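SAM-dependent O-methyltransferase (Thermotoga maritima, PDB 1O54) probably catalyses the S-adenosyl-L-methionine-dependent methylation of N1 of adenosine 58 in tRNA, working as a homotetramer built from two dimers. Local coordinates at residues A[20-25]-A[40-45]; A[26-31]-A[75-80]; A[113-118]-A[177-182]; A[208-213]-A[264-269]. All coordinates share one frame; numbering follows the deposited sequence.

Contact 1. Residues A[20-25]-A[40-45]; sequences LKPGDR and LEKDKK
OD2 of D24 is gripped twice by K21, which braces the turn that holds L40. The backbone N of K21 meets OD2 of D24 from above the carboxylate plane, at 3.0 Å. NZ of K21 comes to the syn lone pair of the same D24 OD2, a salt bridge of 2.8 Å. NZ also makes a weak bond to OD1. The carboxylate is thus tied to both ends of one lysine. Residues K21 to D24 form a type II beta turn, with D24 N bonded to K21 O. G23 has phi at 92°, where a side chain would press on the carbonyl O of P22.

Two backbone bonds join this turn to L40. G23 N donates to L40 O at 2.6 Å. L40 N donates to D24 O at 2.8 Å, and this bond is nearly straight (172°). L40 sets off toward the turn from its CA. Its CB lies 3.4 Å from D24 O, and its CD1 packs on L20 CB at 3.9 Å. E41 starts off away from the turn. A bend at chi2 (-66°) brings its OE2 back to 3.4 Å from G23 CA. On the exposed side, P22 CG meets K42 CD at 3.8 Å, the two side chains slanting past each other.

The contact ties the loop before strand 25-30 to the loop after strand 35-39. L20 and L40 both pack on V26 of strand 25-30 and on V58 of helix 55-58. F59, just after that helix, touches P22, L40 and K42.

Contact 2. Residues A[26-31]-A[75-80]; sequences VLLSFE and GYILIP
Residues 26-30 and 75-78 run antiparallel at 155°, with hydrogen-bonded pairs L27-L78 and S29-Y76 and the non-hydrogen-bonded pairs L28-I77 and F30-G75. L27 N to L78 O is the straightest of the four bonds, at 2.8 Å and 172°. S29 N to Y76 O is 2.9 Å.

The ring of F30 lies over G75. CG of F30 sits beside its own backbone N (chi1 -71°), which swings the ring across to the glycine. G75 CA stands over the ring face, 3.7 Å from the centroid, as a CH-pi contact. A CB on G75 would collide with CE2 of F30. With an alanine instead of F30, the ring's cover over G75 is gone and a gap would probably open beside L50 and T69. On the same face, L28 and I77 lie side by side, with L28 CD2 3.9 Å from I77 CG1.

The other face carries L27, S29, Y76 and L78. CB of S29 meets CD1 of L78 at 3.9 Å. OG of S29 bonds to E35. R233 of the second subunit packs on L27, S29 and L78, and Y76 OH bonds to R272 O of that subunit.

A phenylalanine laid over a cross-strand glycine is a known feature of antiparallel sheets. Here it joins the two inner strands of the four-stranded antiparallel sheet in the N-terminal part of the chain.

Contact 3. Residues A[113-118]-A[177-182]; sequences GDRIID and FDEKDV
R115 starts with CG beside its backbone N, and a bend at chi3 (65°) carries its guanidinium to the carbonyl of K180. NH1 and NH2 both bond to K180 O, from end-on. R115 NH1 is 3.0 Å from K180 O, and R115 NH2 is 3.2 Å from it. The oxygen lies in the guanidinium plane, so the two bonds fix the turn of that group. A water in the same plane accepts from NH1 of R115 at 2.9 Å and lies within hydrogen-bonding distance of D181 O. An alanine in place of R115 takes both donors from K180 O, and the 177-182 loop would probably be less firmly held to the strand.

I117 carries the apolar part of the contact. CG2 of I117 stands over the face of the F177 ring, 4.0 Å from the centroid, in a CH-pi contact. CD1 of I117 lies 3.8 Å from CG1 of V182, their side chains crossing at about a right angle. E179 also borders I117, with OE1 3.9 Å from I117 CD1. That buried carboxylate is satisfied by Y143 OH and by a salt bridge to K169.

The loop that leads into strand 182-187 packs against strand 115-119, and these two strands pair in parallel. Y143 of strand 139-143 meets the F177 ring edge-to-face. Helix 196-202 also packs here, with A202 on both F177 and I117.

Contact 4. Residues A[208-213]-A[264-269]; sequences RFATVC and MIFATK
This is a buried antiparallel strand pair, R208-C213 with M264-K269, on the side of the central sheet where parallel order gives way to antiparallel. F209-A267 and T211-I265 are the hydrogen-bonded pairs, with two bonds each. I265 N to T211 O is 2.9 Å and nearly straight (174°). F209 N reaches A267 O at 2.8 Å.

One face carries A210, V212, M264 and F266. CB of A210 packs on CD2 of F266 at 3.6 Å. CG1 of V212 meets CG of M264 at 4.2 Å, the two side chains slanting across each other. Helix 98-107 covers M264 and F266.

T211 and I265 lie side by side on the other face, CG2 of T211 4.0 Å from CB of I265. The I265 side chain, with CG1 beside the backbone N (chi1 -55°), takes CD1 to 3.8 Å from SG of C213. Helix 216-228 covers this side, with L226 on I265 and V219 on C213. OG1 of T211 is satisfied by the carbonyl of L187. At the end of the pair, NH2 of R208 bonds to I79 O of the second subunit.

An antiparallel last strand inserted beside the fifth strand of the sheet is a hallmark of the class I methyltransferase fold. Strand 263-269 sits so, between strands 207-213 and 234-245. V212 places the pair near the predicted S-adenosyl-L-methionine site, its side chain about 4 Å from that of D188.

Contacts 1 and 2 come first along the chain, with their segments alternating, and they form one N-terminal unit. Their centres are 14 Å apart, and they touch where L20 and L40 pack on V26. Contacts 3 and 4 follow in series. Both belong to the large mixed sheet, with centres 15 Å apart, and strand 182-187 runs between their strands 115-119 and 207-213. The two groups stand well apart, with the centres of contacts 2 and 4 about 37 Å from each other. They come together through the assembly: I79 O of contact 2 accepts from R208 of the second subunit, part of contact 4 there, so the N-terminal sheet of one chain meets the methyltransferase sheet of another.

Contact 1. Residues A[20-25]-A[40-45]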
# COMPACT_ATOMS: atom_id res chain seq x y z
N LEU A 20 -30.41 -7.13 -27.73
CA LEU A 20 -30.32 -5.68 -27.81
C LEU A 20 -31.56 -5.12 -28.47
O LEU A 20 -31.97 -5.56 -29.55
CB LEU A 20 -29.09 -5.24 -28.60
CG LEU A 20 -27.78 -5.83 -28.07
CD1 LEU A 20 -26.69 -5.56 -29.06
CD2 LEU A 20 -27.44 -5.27 -26.72
N LYS A 21 -32.19 -4.16 -27.80
CA LYS A 21 -33.35 -3.50 -28.37
C LYS A 21 -33.34 -2.00 -28.09
O LYS A 21 -32.55 -1.51 -27.26
CB LYS A 21 -34.64 -4.15 -27.87
CG LYS A 21 -34.84 -4.10 -26.42
CD LYS A 21 -35.35 -5.44 -25.90
CE LYS A 21 -35.35 -5.45 -24.36
NZ LYS A 21 -33.97 -5.70 -23.75
N PRO A 22 -34.16 -1.26 -28.83
CA PRO A 22 -34.30 0.17 -28.60
C PRO A 22 -34.45 0.50 -27.13
O PRO A 22 -35.25 -0.11 -26.41
CB PRO A 22 -35.54 0.52 -29.42
CG PRO A 22 -35.44 -0.40 -30.59
CD PRO A 22 -34.96 -1.71 -30.00
N GLY A 23 -33.62 1.44 -26.68
CA GLY A 23 -33.65 1.93 -25.32
C GLY A 23 -32.72 1.18 -24.39
O GLY A 23 -32.54 1.60 -23.26
N ASP A 24 -32.13 0.08 -24.85
CA ASP A 24 -31.16 -0.64 -24.01
C ASP A 24 -29.86 0.15 -23.90
O ASP A 24 -29.49 0.86 -24.80
CB ASP A 24 -30.84 -2.02 -24.60
CG ASP A 24 -31.93 -3.07 -24.33
OD1 ASP A 24 -32.88 -2.80 -23.56
OD2 ASP A 24 -31.87 -4.21 -24.85
N ARG A 25 -29.16 -0.01 -22.79
CA ARG A 25 -27.80 0.53 -22.67
C ARG A 25 -26.77 -0.47 -23.20
O ARG A 25 -26.87 -1.66 -22.95
CB ARG A 25 -27.52 0.87 -21.21
CG ARG A 25 -28.62 1.73 -20.60
CD ARG A 25 -28.17 2.65 -19.50
NE ARG A 25 -27.06 3.51 -19.94
CZ ARG A 25 -26.54 4.48 -19.19
NH1 ARG A 25 -27.04 4.73 -17.97
NH2 ARG A 25 -25.52 5.20 -19.65
N LEU A 40 -29.24 2.82 -26.78
CA LEU A 40 -29.51 2.41 -28.14
C LEU A 40 -30.82 3.02 -28.62
O LEU A 40 -31.86 2.84 -28.02
CB LEU A 40 -29.62 0.89 -28.24
CG LEU A 40 -28.32 0.11 -28.27
CD1 LEU A 40 -28.69 -1.35 -28.46
CD2 LEU A 40 -27.41 0.60 -29.43
N GLU A 41 -30.75 3.75 -29.71
CA GLU A 41 -31.93 4.29 -30.33
C GLU A 41 -31.74 4.23 -31.84
O GLU A 41 -30.63 4.41 -32.34
CB GLU A 41 -32.20 5.71 -29.83
CG GLU A 41 -32.38 5.86 -28.31
CD GLU A 41 -33.63 5.17 -27.73
OE1 GLU A 41 -34.52 4.70 -28.49
OE2 GLU A 41 -33.73 5.10 -26.47
N LYS A 42 -32.83 3.93 -32.54
CA LYS A 42 -32.81 3.81 -34.00
C LYS A 42 -32.36 5.12 -34.62
O LYS A 42 -32.72 6.18 -34.12
CB LYS A 42 -34.20 3.38 -34.52
CG LYS A 42 -34.48 1.87 -34.32
CD LYS A 42 -35.91 1.54 -33.84
CE LYS A 42 -36.91 1.62 -34.98
NZ LYS A 42 -38.28 1.14 -34.58
N ASP A 43 -31.52 5.04 -35.64
CA ASP A 43 -31.06 6.20 -36.41
C ASP A 43 -30.16 7.18 -35.65
O ASP A 43 -29.96 8.31 -36.11
CB ASP A 43 -32.25 6.95 -37.03
CG ASP A 43 -33.10 6.05 -37.91
OD1 ASP A 43 -32.52 5.27 -38.71
OD2 ASP A 43 -34.35 6.07 -37.90
N LYS A 44 -29.61 6.76 -34.52
CA LYS A 44 -28.62 7.57 -33.82
C LYS A 44 -27.22 7.21 -34.32
O LYS A 44 -26.93 6.04 -34.59
CB LYS A 44 -28.70 7.36 -32.31
N LYS A 45 -26.37 8.21 -34.45
CA LYS A 45 -24.96 7.98 -34.71
C LYS A 45 -24.13 8.59 -33.58
O LYS A 45 -24.48 9.63 -33.02
CB LYS A 45 -24.55 8.55 -36.05
CG LYS A 45 -25.39 8.02 -37.20
CD LYS A 45 -24.82 8.41 -38.54

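Contact 2. Residues A[26-31]-A[75-80]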
# COMPACT_ATOMS: atom_id res chain seq x y z
N VAL A 26 -25.81 0.01 -23.97
CA VAL A 26 -24.72 -0.82 -24.45
C VAL A 26 -23.42 -0.13 -24.14
O VAL A 26 -23.36 1.10 -24.02
CB VAL A 26 -24.77 -1.05 -25.99
CG1 VAL A 26 -25.95 -1.88 -26.34
CG2 VAL A 26 -24.79 0.25 -26.71
N LEU A 27 -22.38 -0.93 -24.09
CA LEU A 27 -21.05 -0.44 -23.91
C LEU A 27 -20.24 -0.87 -25.12
O LEU A 27 -20.13 -2.07 -25.39
CB LEU A 27 -20.45 -1.05 -22.65
CG LEU A 27 -19.00 -0.71 -22.38
CD1 LEU A 27 -18.83 0.76 -22.19
CD2 LEU A 27 -18.57 -1.45 -21.15
N LEU A 28 -19.71 0.10 -25.86
CA LEU A 28 -18.89 -0.19 -27.02
C LEU A 28 -17.41 -0.02 -26.64
O LEU A 28 -16.99 1.06 -26.21
CB LEU A 28 -19.24 0.74 -28.18
CG LEU A 28 -20.74 0.76 -28.50
CD1 LEU A 28 -21.06 1.75 -29.61
CD2 LEU A 28 -21.24 -0.64 -28.88
N SER A 29 -16.62 -1.08 -26.82
CA SER A 29 -15.25 -1.12 -26.30
C SER A 29 -14.25 -1.29 -27.44
O SER A 29 -14.36 -2.22 -28.22
CB SER A 29 -15.14 -2.26 -25.30
OG SER A 29 -13.85 -2.31 -24.73
N PHE A 30 -13.26 -0.39 -27.53
CA PHE A 30 -12.32 -0.36 -28.66
C PHE A 30 -10.88 -0.77 -28.30
O PHE A 30 -10.51 -0.79 -27.13
CB PHE A 30 -12.40 1.02 -29.31
CG PHE A 30 -13.69 1.23 -30.05
CD1 PHE A 30 -14.82 1.70 -29.38
CD2 PHE A 30 -13.80 0.89 -31.39
CE1 PHE A 30 -16.03 1.82 -30.05
CE2 PHE A 30 -15.01 1.00 -32.05
CZ PHE A 30 -16.12 1.48 -31.36
N GLU A 31 -10.08 -1.09 -29.33
CA GLU A 31 -8.68 -1.56 -29.16
C GLU A 31 -7.81 -0.63 -28.31
O GLU A 31 -6.98 -1.11 -27.52
CB GLU A 31 -7.99 -1.78 -30.52
CG GLU A 31 -8.58 -2.89 -31.40
CD GLU A 31 -7.90 -3.00 -32.77
OE1 GLU A 31 -7.45 -1.96 -33.32
OE2 GLU A 31 -7.81 -4.13 -33.32
N GLY A 75 -14.37 -2.31 -32.72
CA GLY A 75 -14.84 -2.33 -31.34
C GLY A 75 -15.72 -3.53 -31.09
O GLY A 75 -16.06 -4.26 -32.01
N TYR A 76 -16.09 -3.71 -29.84
CA TYR A 76 -16.97 -4.80 -29.43
C TYR A 76 -18.19 -4.28 -28.67
O TYR A 76 -18.08 -3.36 -27.87
CB TYR A 76 -16.18 -5.75 -28.54
CG TYR A 76 -15.18 -6.54 -29.31
CD1 TYR A 76 -13.85 -6.12 -29.39
CD2 TYR A 76 -15.54 -7.72 -29.94
CE1 TYR A 76 -12.92 -6.87 -30.09
CE2 TYR A 76 -14.62 -8.46 -30.66
CZ TYR A 76 -13.31 -8.03 -30.72
OH TYR A 76 -12.40 -8.79 -31.42
N ILE A 77 -19.34 -4.92 -28.88
CA ILE A 77 -20.59 -4.56 -28.19
C ILE A 77 -20.68 -5.37 -26.93
O ILE A 77 -20.55 -6.61 -26.96
CB ILE A 77 -21.81 -4.91 -29.11
CG1 ILE A 77 -21.75 -4.14 -30.43
CG2 ILE A 77 -23.12 -4.63 -28.38
CD1 ILE A 77 -22.52 -4.84 -31.58
N LEU A 78 -20.89 -4.68 -25.81
CA LEU A 78 -20.97 -5.29 -24.49
C LEU A 78 -22.19 -4.77 -23.75
O LEU A 78 -22.73 -3.70 -24.08
CB LEU A 78 -19.70 -5.00 -23.66
CG LEU A 78 -18.36 -5.42 -24.31
CD1 LEU A 78 -17.20 -4.96 -23.48
CD2 LEU A 78 -18.26 -6.94 -24.55
N ILE A 79 -22.62 -5.54 -22.77
CA ILE A 79 -23.68 -5.14 -21.88
C ILE A 79 -22.93 -4.53 -20.69
O ILE A 79 -22.10 -5.18 -20.08
CB ILE A 79 -24.51 -6.34 -21.39
CG1 ILE A 79 -25.21 -7.06 -22.56
CG2 ILE A 79 -25.55 -5.85 -20.38
CD1 ILE A 79 -26.06 -6.19 -23.41
N PRO A 80 -23.19 -3.29 -20.36
CA PRO A 80 -22.51 -2.66 -19.22
C PRO A 80 -22.82 -3.35 -17.91
O PRO A 80 -23.96 -3.81 -17.67
CB PRO A 80 -23.06 -1.23 -19.19
CG PRO A 80 -24.05 -1.12 -20.23
CD PRO A 80 -24.18 -2.41 -20.97

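Contact 3. Residues A[113-118]-A[177-182]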
# COMPACT_ATOMS: atom_id res chain seq x y z
N GLY A 113 -33.71 -10.84 1.72
CA GLY A 113 -34.77 -10.49 2.66
C GLY A 113 -34.44 -9.41 3.68
O GLY A 113 -35.31 -9.02 4.46
N ASP A 114 -33.19 -8.96 3.73
CA ASP A 114 -32.79 -7.94 4.66
C ASP A 114 -33.52 -6.61 4.40
O ASP A 114 -33.88 -6.27 3.26
CB ASP A 114 -31.31 -7.64 4.61
CG ASP A 114 -30.46 -8.58 5.42
OD1 ASP A 114 -31.00 -9.46 6.15
OD2 ASP A 114 -29.20 -8.48 5.34
N ARG A 115 -33.75 -5.91 5.50
CA ARG A 115 -34.22 -4.54 5.49
C ARG A 115 -33.01 -3.66 5.86
O ARG A 115 -32.39 -3.84 6.93
CB ARG A 115 -35.34 -4.35 6.52
CG ARG A 115 -36.63 -5.09 6.10
CD ARG A 115 -37.64 -5.34 7.23
NE ARG A 115 -38.17 -4.07 7.74
CZ ARG A 115 -37.85 -3.51 8.92
NH1 ARG A 115 -36.98 -4.07 9.74
NH2 ARG A 115 -38.44 -2.39 9.29
N ILE A 116 -32.71 -2.71 4.99
CA ILE A 116 -31.48 -1.93 5.06
C ILE A 116 -31.85 -0.44 4.95
O ILE A 116 -32.65 -0.07 4.09
CB ILE A 116 -30.58 -2.26 3.85
CG1 ILE A 116 -30.24 -3.75 3.79
CG2 ILE A 116 -29.33 -1.37 3.88
CD1 ILE A 116 -29.45 -4.25 4.91
N ILE A 117 -31.25 0.40 5.79
CA ILE A 117 -31.38 1.86 5.65
C ILE A 117 -30.12 2.36 4.94
O ILE A 117 -29.01 1.98 5.31
CB ILE A 117 -31.59 2.54 7.01
CG1 ILE A 117 -33.02 2.25 7.52
CG2 ILE A 117 -31.33 4.03 6.97
CD1 ILE A 117 -33.25 2.62 8.95
N ASP A 118 -30.30 3.26 3.99
CA ASP A 118 -29.21 3.91 3.27
C ASP A 118 -29.47 5.41 3.29
O ASP A 118 -30.53 5.86 2.91
CB ASP A 118 -29.23 3.40 1.83
CG ASP A 118 -28.15 4.02 0.96
OD1 ASP A 118 -28.46 4.39 -0.21
OD2 ASP A 118 -26.99 4.19 1.37
N PHE A 177 -35.35 7.69 11.83
CA PHE A 177 -35.88 6.83 10.80
C PHE A 177 -37.22 6.24 11.21
O PHE A 177 -37.49 6.05 12.42
CB PHE A 177 -34.86 5.72 10.52
CG PHE A 177 -33.51 6.24 10.15
CD1 PHE A 177 -32.49 6.28 11.08
CD2 PHE A 177 -33.27 6.74 8.88
CE1 PHE A 177 -31.24 6.79 10.74
CE2 PHE A 177 -32.04 7.28 8.56
CZ PHE A 177 -31.02 7.29 9.48
N ASP A 178 -38.07 5.95 10.24
CA ASP A 178 -39.36 5.35 10.53
C ASP A 178 -39.26 3.88 10.90
O ASP A 178 -40.15 3.36 11.61
CB ASP A 178 -40.28 5.44 9.31
CG ASP A 178 -40.60 6.86 8.92
OD1 ASP A 178 -40.57 7.77 9.79
OD2 ASP A 178 -40.92 7.15 7.75
N GLU A 179 -38.24 3.21 10.38
CA GLU A 179 -38.10 1.77 10.49
C GLU A 179 -37.36 1.42 11.77
O GLU A 179 -36.42 2.13 12.19
CB GLU A 179 -37.33 1.21 9.31
CG GLU A 179 -37.96 1.44 7.96
CD GLU A 179 -37.82 2.89 7.46
OE1 GLU A 179 -36.89 3.62 7.88
OE2 GLU A 179 -38.65 3.26 6.61
N LYS A 180 -37.77 0.30 12.37
CA LYS A 180 -37.07 -0.30 13.48
C LYS A 180 -36.63 -1.70 13.13
O LYS A 180 -37.14 -2.34 12.20
CB LYS A 180 -37.97 -0.38 14.72
CG LYS A 180 -38.43 0.95 15.25
CD LYS A 180 -37.30 1.74 15.87
CE LYS A 180 -37.83 2.89 16.75
NZ LYS A 180 -37.18 4.21 16.50
N ASP A 181 -35.67 -2.16 13.90
CA ASP A 181 -35.14 -3.48 13.79
C ASP A 181 -34.59 -3.80 12.41
O ASP A 181 -34.66 -4.94 11.97
CB ASP A 181 -36.20 -4.48 14.19
CG ASP A 181 -36.52 -4.41 15.67
OD1 ASP A 181 -37.70 -4.42 16.00
OD2 ASP A 181 -35.61 -4.35 16.53
N VAL A 182 -34.00 -2.79 11.75
CA VAL A 182 -33.41 -3.05 10.43
C VAL A 182 -32.13 -3.88 10.58
O VAL A 182 -31.47 -3.86 11.64
CB VAL A 182 -33.20 -1.77 9.57
CG1 VAL A 182 -34.48 -0.99 9.45
CG2 VAL A 182 -32.04 -0.93 10.10
O HOH W 1 -35.33 -6.40 9.64

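Contact 4. Residues A[208-213]-A[264-269]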
# COMPACT_ATOMS: atom_id res chain seq x y z
N ARG A 208 -25.89 -4.29 11.97
CA ARG A 208 -24.59 -3.81 11.55
C ARG A 208 -24.67 -2.42 10.93
O ARG A 208 -25.55 -2.10 10.12
CB ARG A 208 -23.99 -4.77 10.56
CG ARG A 208 -23.79 -6.16 11.14
CD ARG A 208 -23.29 -7.21 10.15
NE ARG A 208 -22.84 -8.41 10.89
CZ ARG A 208 -23.65 -9.39 11.24
NH1 ARG A 208 -24.94 -9.34 10.94
NH2 ARG A 208 -23.19 -10.43 11.91
N PHE A 209 -23.72 -1.60 11.33
CA PHE A 209 -23.60 -0.21 10.94
C PHE A 209 -22.31 0.00 10.14
O PHE A 209 -21.26 -0.53 10.52
CB PHE A 209 -23.53 0.64 12.24
CG PHE A 209 -23.16 2.09 12.02
CD1 PHE A 209 -21.83 2.52 12.06
CD2 PHE A 209 -24.12 3.01 11.65
CE1 PHE A 209 -21.50 3.85 11.82
CE2 PHE A 209 -23.80 4.35 11.43
CZ PHE A 209 -22.47 4.76 11.51
N ALA A 210 -22.37 0.80 9.07
CA ALA A 210 -21.15 1.27 8.38
C ALA A 210 -21.30 2.71 7.99
O ALA A 210 -22.41 3.16 7.70
CB ALA A 210 -20.81 0.40 7.17
N THR A 211 -20.19 3.44 7.97
CA THR A 211 -20.16 4.80 7.42
C THR A 211 -18.80 5.01 6.72
O THR A 211 -17.85 4.20 6.88
CB THR A 211 -20.46 5.83 8.52
OG1 THR A 211 -20.65 7.16 7.94
CG2 THR A 211 -19.32 6.01 9.50
N VAL A 212 -18.72 6.04 5.91
CA VAL A 212 -17.47 6.39 5.23
C VAL A 212 -17.12 7.83 5.59
O VAL A 212 -18.03 8.67 5.74
CB VAL A 212 -17.59 6.25 3.73
CG1 VAL A 212 -17.66 4.76 3.34
CG2 VAL A 212 -18.82 7.03 3.17
N CYS A 213 -15.83 8.09 5.78
CA CYS A 213 -15.32 9.40 6.13
C CYS A 213 -14.14 9.70 5.21
O CYS A 213 -13.27 8.87 5.03
CB CYS A 213 -14.83 9.43 7.59
SG CYS A 213 -16.11 9.28 8.83
N MET A 264 -13.41 3.59 6.03
CA MET A 264 -14.65 2.88 6.30
C MET A 264 -14.72 2.49 7.77
O MET A 264 -13.78 1.85 8.27
CB MET A 264 -14.69 1.63 5.46
CG MET A 264 -14.64 1.93 3.98
SD MET A 264 -14.47 0.49 2.90
CE MET A 264 -12.69 0.10 3.08
N ILE A 265 -15.82 2.81 8.42
CA ILE A 265 -15.99 2.52 9.84
C ILE A 265 -17.17 1.61 10.02
O ILE A 265 -18.23 1.89 9.46
CB ILE A 265 -16.21 3.81 10.64
CG1 ILE A 265 -15.07 4.84 10.40
CG2 ILE A 265 -16.33 3.51 12.12
CD1 ILE A 265 -15.38 6.22 10.93
N PHE A 266 -16.99 0.55 10.81
CA PHE A 266 -18.05 -0.43 11.05
C PHE A 266 -18.27 -0.60 12.54
O PHE A 266 -17.34 -0.43 13.33
CB PHE A 266 -17.56 -1.78 10.49
CG PHE A 266 -17.27 -1.74 9.00
CD1 PHE A 266 -15.99 -1.43 8.56
CD2 PHE A 266 -18.23 -1.98 8.08
CE1 PHE A 266 -15.70 -1.37 7.18
CE2 PHE A 266 -17.95 -1.94 6.70
CZ PHE A 266 -16.67 -1.61 6.28
N ALA A 267 -19.49 -0.97 12.93
CA ALA A 267 -19.83 -1.25 14.30
C ALA A 267 -21.08 -2.15 14.32
O ALA A 267 -21.83 -2.20 13.35
CB ALA A 267 -20.07 0.02 15.04
N THR A 268 -21.24 -2.87 15.43
CA THR A 268 -22.39 -3.75 15.64
C THR A 268 -23.18 -3.26 16.83
O THR A 268 -22.60 -3.07 17.89
CB THR A 268 -21.85 -5.16 15.90
OG1 THR A 268 -21.19 -5.65 14.71
CG2 THR A 268 -22.98 -6.13 16.20
N LYS A 269 -24.48 -3.08 16.64
CA LYS A 269 -25.37 -2.66 17.71
C LYS A 269 -25.62 -3.75 18.72
O LYS A 269 -25.95 -4.89 18.37
CB LYS A 269 -26.71 -2.21 17.13
CG LYS A 269 -27.70 -1.63 18.19
CD LYS A 269 -29.03 -2.05 17.97
CE LYS A 269 -29.99 -1.74 19.08
NZ LYS A 269 -30.99 -0.77 18.60